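Local coordinates for aspartate aminotransferase (Giardia lamblia, PDB 3MEB), which probably catalyses the reversible transfer of an amino group from L-aspartate to 2-oxoglutarate, giving oxaloacetate and L-glutamate, with pyridoxal 5'-phosphate as cofactor, at residues S84-P92 with M324-V335; S242-F252 with A272-G280. All coordinates share one frame; numbering follows the deposited sequence.

Interaction 1. Residues S84-P92 with M324-V335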
loop_
_atom_site.group_PDB
_atom_site.type_symbol
_atom_site.label_atom_id
_atom_site.label_comp_id
_atom_site.label_asym_id
_atom_site.label_seq_id
_atom_site.Cartn_x
_atom_site.Cartn_y
_atom_site.Cartn_z
ATOM N N SER A 84 16.563 -6.724 -15.310
ATOM C CA SER A 84 15.884 -6.387 -16.554
ATOM C C SER A 84 14.600 -7.204 -16.654
ATOM O O SER A 84 13.533 -6.660 -16.876
ATOM C CB SER A 84 16.782 -6.629 -17.768
ATOM O OG SER A 84 17.785 -5.623 -17.796
ATOM N N LYS A 85 14.697 -8.494 -16.396
ATOM C CA LYS A 85 13.508 -9.369 -16.345
ATOM C C LYS A 85 12.632 -8.951 -15.160
ATOM O O LYS A 85 11.449 -8.644 -15.312
ATOM C CB LYS A 85 13.962 -10.834 -16.211
ATOM C CG LYS A 85 12.840 -11.928 -16.306
ATOM C CD LYS A 85 13.388 -13.350 -16.257
ATOM C CE LYS A 85 14.164 -13.787 -17.516
ATOM N NZ LYS A 85 14.901 -15.105 -17.340
ATOM N N TYR A 86 13.235 -8.893 -13.978
ATOM C CA TYR A 86 12.529 -8.503 -12.772
ATOM C C TYR A 86 12.781 -7.021 -12.516
ATOM O O TYR A 86 13.454 -6.641 -11.552
ATOM C CB TYR A 86 12.946 -9.407 -11.593
ATOM C CG TYR A 86 12.545 -10.836 -11.844
ATOM C CD1 TYR A 86 11.234 -11.247 -11.641
ATOM C CD2 TYR A 86 13.443 -11.771 -12.354
ATOM C CE1 TYR A 86 10.817 -12.550 -11.898
ATOM C CE2 TYR A 86 13.024 -13.100 -12.636
ATOM C CZ TYR A 86 11.707 -13.474 -12.387
ATOM O OH TYR A 86 11.227 -14.748 -12.635
ATOM N N ASN A 87 12.212 -6.202 -13.398
ATOM C CA ASN A 87 12.458 -4.782 -13.405
ATOM C C ASN A 87 11.611 -4.092 -12.339
ATOM O O ASN A 87 10.819 -4.755 -11.659
ATOM C CB ASN A 87 12.246 -4.182 -14.807
ATOM C CG ASN A 87 10.795 -4.113 -15.232
ATOM O OD1 ASN A 87 9.894 -3.926 -14.425
ATOM N ND2 ASN A 87 10.568 -4.215 -16.554
ATOM N N LYS A 88 11.802 -2.778 -12.182
ATOM C CA LYS A 88 11.155 -2.026 -11.115
ATOM C C LYS A 88 10.119 -1.055 -11.655
ATOM O O LYS A 88 9.828 -0.055 -11.003
ATOM C CB LYS A 88 12.237 -1.295 -10.281
ATOM C CG LYS A 88 13.158 -2.321 -9.587
ATOM C CD LYS A 88 14.043 -1.735 -8.499
ATOM C CE LYS A 88 15.068 -2.792 -8.005
ATOM N NZ LYS A 88 14.360 -3.923 -7.388
ATOM N N GLU A 89 9.586 -1.341 -12.841
ATOM C CA GLU A 89 8.582 -0.487 -13.445
ATOM C C GLU A 89 7.257 -0.701 -12.779
ATOM O O GLU A 89 7.070 -1.662 -12.015
ATOM C CB GLU A 89 8.477 -0.733 -14.950
ATOM C CG GLU A 89 9.825 -0.579 -15.711
ATOM C CD GLU A 89 10.444 0.801 -15.473
ATOM O OE1 GLU A 89 9.702 1.777 -15.678
ATOM O OE2 GLU A 89 11.621 0.897 -15.069
ATOM N N TYR A 90 6.339 0.215 -13.022
ATOM C CA TYR A 90 5.014 0.068 -12.459
ATOM C C TYR A 90 4.435 -1.269 -12.973
ATOM O O TYR A 90 4.461 -1.511 -14.173
ATOM C CB TYR A 90 4.095 1.184 -12.892
ATOM C CG TYR A 90 4.377 2.562 -12.335
ATOM C CD1 TYR A 90 4.359 2.811 -10.953
ATOM C CD2 TYR A 90 4.611 3.636 -13.195
ATOM C CE1 TYR A 90 4.561 4.102 -10.440
ATOM C CE2 TYR A 90 4.813 4.930 -12.697
ATOM C CZ TYR A 90 4.796 5.148 -11.326
ATOM O OH TYR A 90 5.020 6.406 -10.867
ATOM N N PRO A 91 3.914 -2.115 -12.063
ATOM C CA PRO A 91 3.232 -3.310 -12.546
ATOM C C PRO A 91 1.865 -3.004 -13.138
ATOM O O PRO A 91 1.369 -1.855 -13.063
ATOM C CB PRO A 91 3.058 -4.142 -11.268
ATOM C CG PRO A 91 2.834 -3.091 -10.206
ATOM C CD PRO A 91 3.758 -1.953 -10.604
ATOM N N PRO A 92 1.274 -4.014 -13.785
ATOM C CA PRO A 92 -0.090 -3.863 -14.238
ATOM C C PRO A 92 -0.959 -3.553 -13.039
ATOM O O PRO A 92 -0.689 -4.044 -11.935
ATOM C CB PRO A 92 -0.411 -5.233 -14.855
ATOM C CG PRO A 92 0.859 -5.820 -15.191
ATOM C CD PRO A 92 1.899 -5.255 -14.269
ATOM N N MET A 324 -0.832 1.556 -7.621
ATOM C CA MET A 324 -0.893 0.105 -7.840
ATOM C C MET A 324 0.012 -0.552 -6.801
ATOM O O MET A 324 0.662 0.162 -5.998
ATOM C CB MET A 324 -0.573 -0.283 -9.281
ATOM C CG MET A 324 0.866 -0.285 -9.616
ATOM S SD MET A 324 1.667 1.294 -9.441
ATOM C CE MET A 324 1.042 2.155 -10.931
ATOM N N SER A 325 0.047 -1.879 -6.793
ATOM C CA SER A 325 0.520 -2.613 -5.630
ATOM C C SER A 325 2.020 -2.938 -5.782
ATOM O O SER A 325 2.651 -2.540 -6.780
ATOM C CB SER A 325 -0.408 -3.813 -5.361
ATOM O OG SER A 325 -1.715 -3.363 -4.923
ATOM N N ALA A 326 2.610 -3.553 -4.771
ATOM C CA ALA A 326 4.056 -3.618 -4.652
ATOM C C ALA A 326 4.654 -4.885 -5.272
ATOM O O ALA A 326 4.221 -5.992 -4.991
ATOM C CB ALA A 326 4.477 -3.497 -3.192
ATOM N N ILE A 327 5.683 -4.716 -6.080
ATOM C CA ILE A 327 6.154 -5.788 -6.957
ATOM C C ILE A 327 6.965 -6.903 -6.288
ATOM O O ILE A 327 6.917 -8.034 -6.719
ATOM C CB ILE A 327 6.956 -5.234 -8.124
ATOM C CG1 ILE A 327 8.250 -4.515 -7.674
ATOM C CG2 ILE A 327 6.086 -4.272 -8.972
ATOM C CD1 ILE A 327 9.005 -3.779 -8.836
ATOM N N HIS A 328 7.705 -6.595 -5.237
ATOM C CA HIS A 328 8.746 -7.528 -4.792
ATOM C C HIS A 328 8.188 -8.822 -4.246
ATOM O O HIS A 328 8.650 -9.928 -4.616
ATOM C CB HIS A 328 9.702 -6.908 -3.778
ATOM C CG HIS A 328 10.992 -7.675 -3.675
ATOM N ND1 HIS A 328 11.946 -7.619 -4.654
ATOM C CD2 HIS A 328 11.442 -8.560 -2.762
ATOM C CE1 HIS A 328 12.947 -8.424 -4.346
ATOM N NE2 HIS A 328 12.666 -9.018 -3.202
ATOM N N GLY A 329 7.154 -8.713 -3.405
ATOM C CA GLY A 329 6.498 -9.911 -2.904
ATOM C C GLY A 329 5.794 -10.692 -3.993
ATOM O O GLY A 329 5.701 -11.933 -3.919
ATOM N N ALA A 330 5.219 -9.977 -4.952
ATOM C CA ALA A 330 4.524 -10.616 -6.112
ATOM C C ALA A 330 5.486 -11.480 -6.928
ATOM O O ALA A 330 5.145 -12.597 -7.350
ATOM C CB ALA A 330 3.916 -9.557 -7.038
ATOM N N TYR A 331 6.659 -10.944 -7.180
ATOM C CA TYR A 331 7.752 -11.692 -7.832
ATOM C C TYR A 331 8.116 -12.963 -7.053
ATOM O O TYR A 331 8.187 -14.084 -7.618
ATOM C CB TYR A 331 8.978 -10.778 -7.966
ATOM C CG TYR A 331 8.984 -9.720 -9.082
ATOM C CD1 TYR A 331 8.273 -9.884 -10.265
ATOM C CD2 TYR A 331 9.812 -8.590 -8.974
ATOM C CE1 TYR A 331 8.344 -8.917 -11.302
ATOM C CE2 TYR A 331 9.890 -7.649 -9.972
ATOM C CZ TYR A 331 9.160 -7.795 -11.136
ATOM O OH TYR A 331 9.292 -6.829 -12.121
ATOM N N ILE A 332 8.270 -12.845 -5.735
ATOM C CA ILE A 332 8.637 -14.037 -4.951
ATOM C C ILE A 332 7.566 -15.130 -5.089
ATOM O O ILE A 332 7.884 -16.276 -5.397
ATOM C CB ILE A 332 8.936 -13.685 -3.472
ATOM C CG1 ILE A 332 10.175 -12.742 -3.427
ATOM C CG2 ILE A 332 9.163 -14.954 -2.584
ATOM C CD1 ILE A 332 10.405 -12.128 -2.040
ATOM N N VAL A 333 6.303 -14.764 -4.859
ATOM C CA VAL A 333 5.213 -15.725 -4.900
ATOM C C VAL A 333 5.071 -16.409 -6.258
ATOM O O VAL A 333 4.932 -17.646 -6.337
ATOM C CB VAL A 333 3.882 -15.063 -4.480
ATOM C CG1 VAL A 333 2.693 -16.011 -4.679
ATOM C CG2 VAL A 333 3.983 -14.577 -3.061
ATOM N N GLN A 334 5.117 -15.630 -7.334
ATOM C CA GLN A 334 4.923 -16.179 -8.652
ATOM C C GLN A 334 6.096 -17.084 -9.054
ATOM O O GLN A 334 5.898 -18.128 -9.679
ATOM C CB GLN A 334 4.674 -15.049 -9.670
ATOM C CG GLN A 334 5.880 -14.322 -10.215
ATOM C CD GLN A 334 5.443 -13.172 -11.100
ATOM O OE1 GLN A 334 4.405 -12.545 -10.837
ATOM N NE2 GLN A 334 6.199 -12.905 -12.168
ATOM N N VAL A 335 7.308 -16.681 -8.685
ATOM C CA VAL A 335 8.498 -17.492 -9.002
ATOM C C VAL A 335 8.444 -18.883 -8.298
ATOM O O VAL A 335 8.812 -19.922 -8.882
ATOM C CB VAL A 335 9.796 -16.725 -8.666
ATOM C CG1 VAL A 335 11.047 -17.702 -8.600
ATOM C CG2 VAL A 335 10.019 -15.573 -9.703
HETATM O O HOH W 1 8.439 -7.299 -15.250
HETATM O O HOH W 2 8.365 -14.884 -12.956
HETATM O O HOH W 3 7.584 -4.276 -12.687
HETATM O O HOH W 4 -0.579 -3.866 -8.929
#
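Tyr331 carries much of this contact with the loop 84-92. Its OH donates to Asn87 O at 2.6 Å, tilted 24° out of the carbonyl plane. Tyr86 turns its edge onto the Tyr331 ring in a T-shaped stack, with planes at 86° and CD1 of Tyr86 3.5 Å from Tyr331 CD1. Tyr86 CB lies over the same ring as a CH-pi partner, and Val335 CG2 packs against the phenol end of Tyr86. A tyrosine suits position 331, offering both a broad apolar face and a polar tip to the loop backbone.

At the other end, Pro91 fits its CG tightly against Met324 CG (3.5 Å) and sets CD against Ile327 CG2 (3.7 Å). Met324, bent at both chi2 and chi3, brings its methyl CE within 3.4 Å of Tyr90 CD1, while SD lies obliquely to the ring, 4.6 Å from its centroid, a Met-aromatic contact. Tyr90 reaches into the pyridoxal 5'-phosphate site of the second subunit, where its OH is hydrogen-bonded to a sulfate, probably from the crystallisation liquor.

Behind the first shell, Asn87 OD1 accepts from Glu89 N (3.0 Å) in an Asx turn, which shapes the loop beside Tyr331. Lys88 forms salt bridges to Glu76 and Glu284, and Glu89 one to Arg60, all of the second subunit. The loop joins helices 70-81 and 97-108; Ile79 of the former backs Tyr86, Phe99 of the latter packs on Ala330 and Val333, and Phe96 meets the Tyr331 ring.

Interaction 2. Residues S242-F252 with A272-G280. With EDO (1,2-ethanediol), chain K; SO4 (sulfate ion), chain E; SO4 (sulfate ion), chain C.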
loop_
_atom_site.group_PDB
_atom_site.type_symbol
_atom_site.label_atom_id
_atom_site.label_comp_id
_atom_site.label_asym_id
_atom_site.label_seq_id
_atom_site.Cartn_x
_atom_site.Cartn_y
_atom_site.Cartn_z
ATOM N N SER A 242 -8.353 -14.893 4.771
ATOM C CA SER A 242 -7.567 -16.104 4.682
ATOM C C SER A 242 -6.081 -15.801 4.725
ATOM O O SER A 242 -5.456 -15.508 3.703
ATOM C CB SER A 242 -7.879 -16.860 3.400
ATOM O OG SER A 242 -7.009 -17.973 3.325
ATOM N N ALA A 243 -5.529 -15.852 5.923
ATOM C CA ALA A 243 -4.136 -15.553 6.143
ATOM C C ALA A 243 -3.333 -16.768 6.563
ATOM O O ALA A 243 -2.096 -16.724 6.536
ATOM C CB ALA A 243 -4.025 -14.451 7.166
ATOM N N TYR A 244 -4.000 -17.862 6.926
ATOM C CA TYR A 244 -3.324 -19.000 7.570
ATOM C C TYR A 244 -3.416 -20.332 6.843
ATOM O O TYR A 244 -3.303 -21.401 7.442
ATOM C CB TYR A 244 -3.823 -19.119 9.002
ATOM C CG TYR A 244 -3.399 -17.939 9.831
ATOM C CD1 TYR A 244 -2.075 -17.764 10.213
ATOM C CD2 TYR A 244 -4.319 -16.993 10.232
ATOM C CE1 TYR A 244 -1.689 -16.673 10.974
ATOM C CE2 TYR A 244 -3.942 -15.905 10.988
ATOM C CZ TYR A 244 -2.643 -15.744 11.356
ATOM O OH TYR A 244 -2.346 -14.640 12.121
ATOM N N GLN A 245 -3.654 -20.265 5.543
ATOM C CA GLN A 245 -3.732 -21.454 4.719
ATOM C C GLN A 245 -2.368 -22.121 4.786
ATOM O O GLN A 245 -1.358 -21.486 4.469
ATOM C CB GLN A 245 -4.083 -21.061 3.282
ATOM C CG GLN A 245 -4.713 -22.159 2.488
ATOM C CD GLN A 245 -4.851 -21.846 1.028
ATOM O OE1 GLN A 245 -4.650 -20.699 0.588
ATOM N NE2 GLN A 245 -5.148 -22.879 0.239
ATOM N N GLY A 246 -2.341 -23.380 5.222
ATOM C CA GLY A 246 -1.091 -24.099 5.522
ATOM C C GLY A 246 -0.824 -24.291 7.024
ATOM O O GLY A 246 -0.032 -25.171 7.398
ATOM N N PHE A 247 -1.443 -23.458 7.894
ATOM C CA PHE A 247 -1.201 -23.560 9.348
ATOM C C PHE A 247 -2.327 -24.231 10.167
ATOM O O PHE A 247 -2.173 -24.443 11.384
ATOM C CB PHE A 247 -0.968 -22.183 9.944
ATOM C CG PHE A 247 0.369 -21.591 9.638
ATOM C CD1 PHE A 247 1.468 -21.901 10.412
ATOM C CD2 PHE A 247 0.516 -20.690 8.599
ATOM C CE1 PHE A 247 2.703 -21.314 10.149
ATOM C CE2 PHE A 247 1.748 -20.111 8.330
ATOM C CZ PHE A 247 2.834 -20.415 9.103
ATOM N N ALA A 248 -3.438 -24.589 9.537
ATOM C CA ALA A 248 -4.552 -25.193 10.295
ATOM C C ALA A 248 -4.349 -26.697 10.367
ATOM O O ALA A 248 -3.860 -27.195 11.371
ATOM C CB ALA A 248 -5.886 -24.844 9.687
ATOM N N THR A 249 -4.696 -27.398 9.291
ATOM C CA THR A 249 -4.397 -28.814 9.154
ATOM C C THR A 249 -2.973 -29.057 8.595
ATOM O O THR A 249 -2.544 -30.196 8.503
ATOM C CB THR A 249 -5.486 -29.546 8.290
ATOM O OG1 THR A 249 -5.130 -29.543 6.907
ATOM C CG2 THR A 249 -6.868 -28.911 8.470
ATOM N N GLY A 250 -2.228 -28.004 8.225
ATOM C CA GLY A 250 -0.902 -28.196 7.574
ATOM C C GLY A 250 -0.910 -28.522 6.067
ATOM O O GLY A 250 0.154 -28.644 5.453
ATOM N N SER A 251 -2.113 -28.637 5.488
ATOM C CA SER A 251 -2.334 -28.889 4.049
ATOM C C SER A 251 -3.060 -27.726 3.414
ATOM O O SER A 251 -4.159 -27.382 3.870
ATOM C CB SER A 251 -3.223 -30.121 3.857
ATOM O OG SER A 251 -4.006 -30.024 2.664
ATOM N N PHE A 252 -2.484 -27.154 2.344
ATOM C CA PHE A 252 -3.111 -26.040 1.641
ATOM C C PHE A 252 -4.478 -26.359 1.169
ATOM O O PHE A 252 -5.392 -25.545 1.313
ATOM C CB PHE A 252 -2.277 -25.578 0.443
ATOM C CG PHE A 252 -1.406 -24.422 0.770
ATOM C CD1 PHE A 252 -1.680 -23.159 0.286
ATOM C CD2 PHE A 252 -0.349 -24.597 1.641
ATOM C CE1 PHE A 252 -0.881 -22.075 0.670
ATOM C CE2 PHE A 252 0.442 -23.534 2.006
ATOM C CZ PHE A 252 0.179 -22.284 1.519
ATOM N N ALA A 272 -9.937 -12.314 0.976
ATOM C CA ALA A 272 -8.778 -11.464 1.213
ATOM C C ALA A 272 -7.639 -12.399 1.595
ATOM O O ALA A 272 -7.666 -13.035 2.663
ATOM C CB ALA A 272 -9.048 -10.498 2.307
ATOM N N GLN A 273 -6.683 -12.543 0.703
ATOM C CA GLN A 273 -5.670 -13.615 0.791
ATOM C C GLN A 273 -4.297 -13.037 1.103
ATOM O O GLN A 273 -3.762 -12.278 0.294
ATOM C CB GLN A 273 -5.667 -14.386 -0.526
ATOM C CG GLN A 273 -4.556 -15.476 -0.641
ATOM C CD GLN A 273 -4.493 -16.104 -2.021
ATOM O OE1 GLN A 273 -4.857 -15.477 -3.022
ATOM N NE2 GLN A 273 -3.994 -17.323 -2.089
ATOM N N SER A 274 -3.750 -13.344 2.274
ATOM C CA SER A 274 -2.423 -12.837 2.715
ATOM C C SER A 274 -1.326 -13.877 2.529
ATOM O O SER A 274 -1.546 -15.070 2.793
ATOM C CB SER A 274 -2.494 -12.440 4.200
ATOM O OG SER A 274 -1.201 -12.354 4.824
ATOM N N PHE A 275 -0.172 -13.430 2.050
ATOM C CA PHE A 275 1.046 -14.254 1.999
ATOM C C PHE A 275 2.089 -13.810 3.056
ATOM O O PHE A 275 3.254 -14.210 3.020
ATOM C CB PHE A 275 1.629 -14.225 0.585
ATOM C CG PHE A 275 0.660 -14.697 -0.493
ATOM C CD1 PHE A 275 0.036 -15.922 -0.376
ATOM C CD2 PHE A 275 0.358 -13.898 -1.604
ATOM C CE1 PHE A 275 -0.887 -16.376 -1.370
ATOM C CE2 PHE A 275 -0.556 -14.321 -2.588
ATOM C CZ PHE A 275 -1.166 -15.583 -2.472
ATOM N N SER A 276 1.644 -13.075 4.067
ATOM C CA SER A 276 2.542 -12.647 5.151
ATOM C C SER A 276 3.067 -13.822 5.989
ATOM O O SER A 276 4.257 -13.850 6.381
ATOM C CB SER A 276 1.835 -11.689 6.099
ATOM O OG SER A 276 1.650 -10.423 5.499
ATOM N N LYS A 277 2.193 -14.770 6.291
ATOM C CA LYS A 277 2.553 -15.816 7.230
ATOM C C LYS A 277 2.996 -17.086 6.521
ATOM O O LYS A 277 4.042 -17.636 6.839
ATOM C CB LYS A 277 1.403 -16.103 8.183
ATOM C CG LYS A 277 1.131 -14.948 9.164
ATOM C CD LYS A 277 -0.048 -14.167 8.762
ATOM C CE LYS A 277 -0.582 -13.361 9.947
ATOM N NZ LYS A 277 0.383 -12.406 10.565
ATOM N N ASN A 278 2.204 -17.570 5.563
ATOM C CA ASN A 278 2.586 -18.793 4.886
ATOM C C ASN A 278 3.873 -18.670 4.043
ATOM O O ASN A 278 4.700 -19.587 4.087
ATOM C CB ASN A 278 1.429 -19.452 4.109
ATOM C CG ASN A 278 0.719 -18.524 3.156
ATOM O OD1 ASN A 278 1.248 -17.506 2.713
ATOM N ND2 ASN A 278 -0.552 -18.873 2.848
ATOM N N PHE A 279 4.080 -17.557 3.334
ATOM C CA PHE A 279 5.364 -17.362 2.653
ATOM C C PHE A 279 6.393 -16.657 3.515
ATOM O O PHE A 279 7.520 -16.493 3.077
ATOM C CB PHE A 279 5.224 -16.579 1.343
ATOM C CG PHE A 279 4.612 -17.366 0.212
ATOM C CD1 PHE A 279 3.226 -17.498 0.107
ATOM C CD2 PHE A 279 5.403 -17.950 -0.751
ATOM C CE1 PHE A 279 2.662 -18.210 -0.949
ATOM C CE2 PHE A 279 4.854 -18.664 -1.808
ATOM C CZ PHE A 279 3.494 -18.783 -1.928
ATOM N N GLY A 280 6.007 -16.207 4.705
ATOM C CA GLY A 280 6.908 -15.418 5.561
ATOM C C GLY A 280 7.292 -14.056 4.939
ATOM O O GLY A 280 8.404 -13.548 5.159
HETATM C C1 EDO K . -0.604 -29.580 -0.434
HETATM O O1 EDO K . -1.988 -29.202 -0.308
HETATM C C2 EDO K . 0.293 -28.533 0.215
HETATM O O2 EDO K . 0.128 -28.408 1.647
HETATM S S SO4 E . -1.307 -8.670 6.772
HETATM O O1 SO4 E . -1.997 -9.715 6.052
HETATM O O2 SO4 E . -1.562 -8.892 8.175
HETATM O O3 SO4 E . 0.138 -8.774 6.574
HETATM O O4 SO4 E . -1.838 -7.370 6.416
HETATM S S SO4 C . -1.452 -10.705 14.172
HETATM O O1 SO4 C . -2.839 -10.981 14.609
HETATM O O2 SO4 C . -0.512 -10.690 15.284
HETATM O O3 SO4 C . -1.089 -11.699 13.190
HETATM O O4 SO4 C . -1.488 -9.406 13.537
HETATM O O HOH W 5 -3.054 -17.296 2.601
HETATM O O HOH W 6 -0.168 -15.885 5.043
HETATM O O HOH W 7 -3.064 -18.655 0.169
#
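Ser242 and Gln273 form a parallel bridge at two neighbouring strand ends, Ser242 N donating to Ala272 O at 2.9 Å and Ser274 N to Ser242 O at 3.1 Å. Past the bridge the chains separate, and side chains and water join them. Asn278 ND2 donates to Gln245 O at 3.2 Å, on a lone pair in the carbonyl plane. With chi1 at 52°, Asn278 CG sits between its own N and carbonyl carbon, bringing the amide beside the Phe252 ring. Phe247 presents its edge to Lys277 O. One water bridges Ala243 O, Ser274 O and Lys277 N.

In this aminotransferase the strand ends of the mixed sheet open into the cofactor pocket, to which Ala243, Tyr244, Ser274, Ser276 and Lys277 belong. Lys277 crosses the Tyr244 phenol obliquely, its CE 3.1 Å from Tyr244 OH, and NZ donates to one sulfate and is hydrogen-bonded to Tyr90 OH of the second subunit. The hydroxyls of Ser274 and Ser276 face a second sulfate, Ser274 OG 3.0 Å from its O1; Ser127, Thr129, Arg285 and, from the second subunit, Tyr90 also bind it. Ser274 OG accepts from Ser276 N at 3.0 Å, an ST turn leading to Lys277.

How the interactions relate
The centres of interactions 1 and 2 lie about 21 Å apart, the second near the middle of the chain and the first toward the dimer interface. Along the sequence 84-92 comes first and 324-335 last, so both segments of interaction 2 fall between them, at the ends of strands 237-242 and 269-274 of the mixed sheet and in the loops that follow them. Helix 327-337 connects the two directly: Val333 packs against Phe275 and Phe279. A second link runs through the homodimer, where the 84-92 loop of each subunit reaches into the cofactor pocket of the other, to which both segments of interaction 2 contribute, making the dimer integral to the active site.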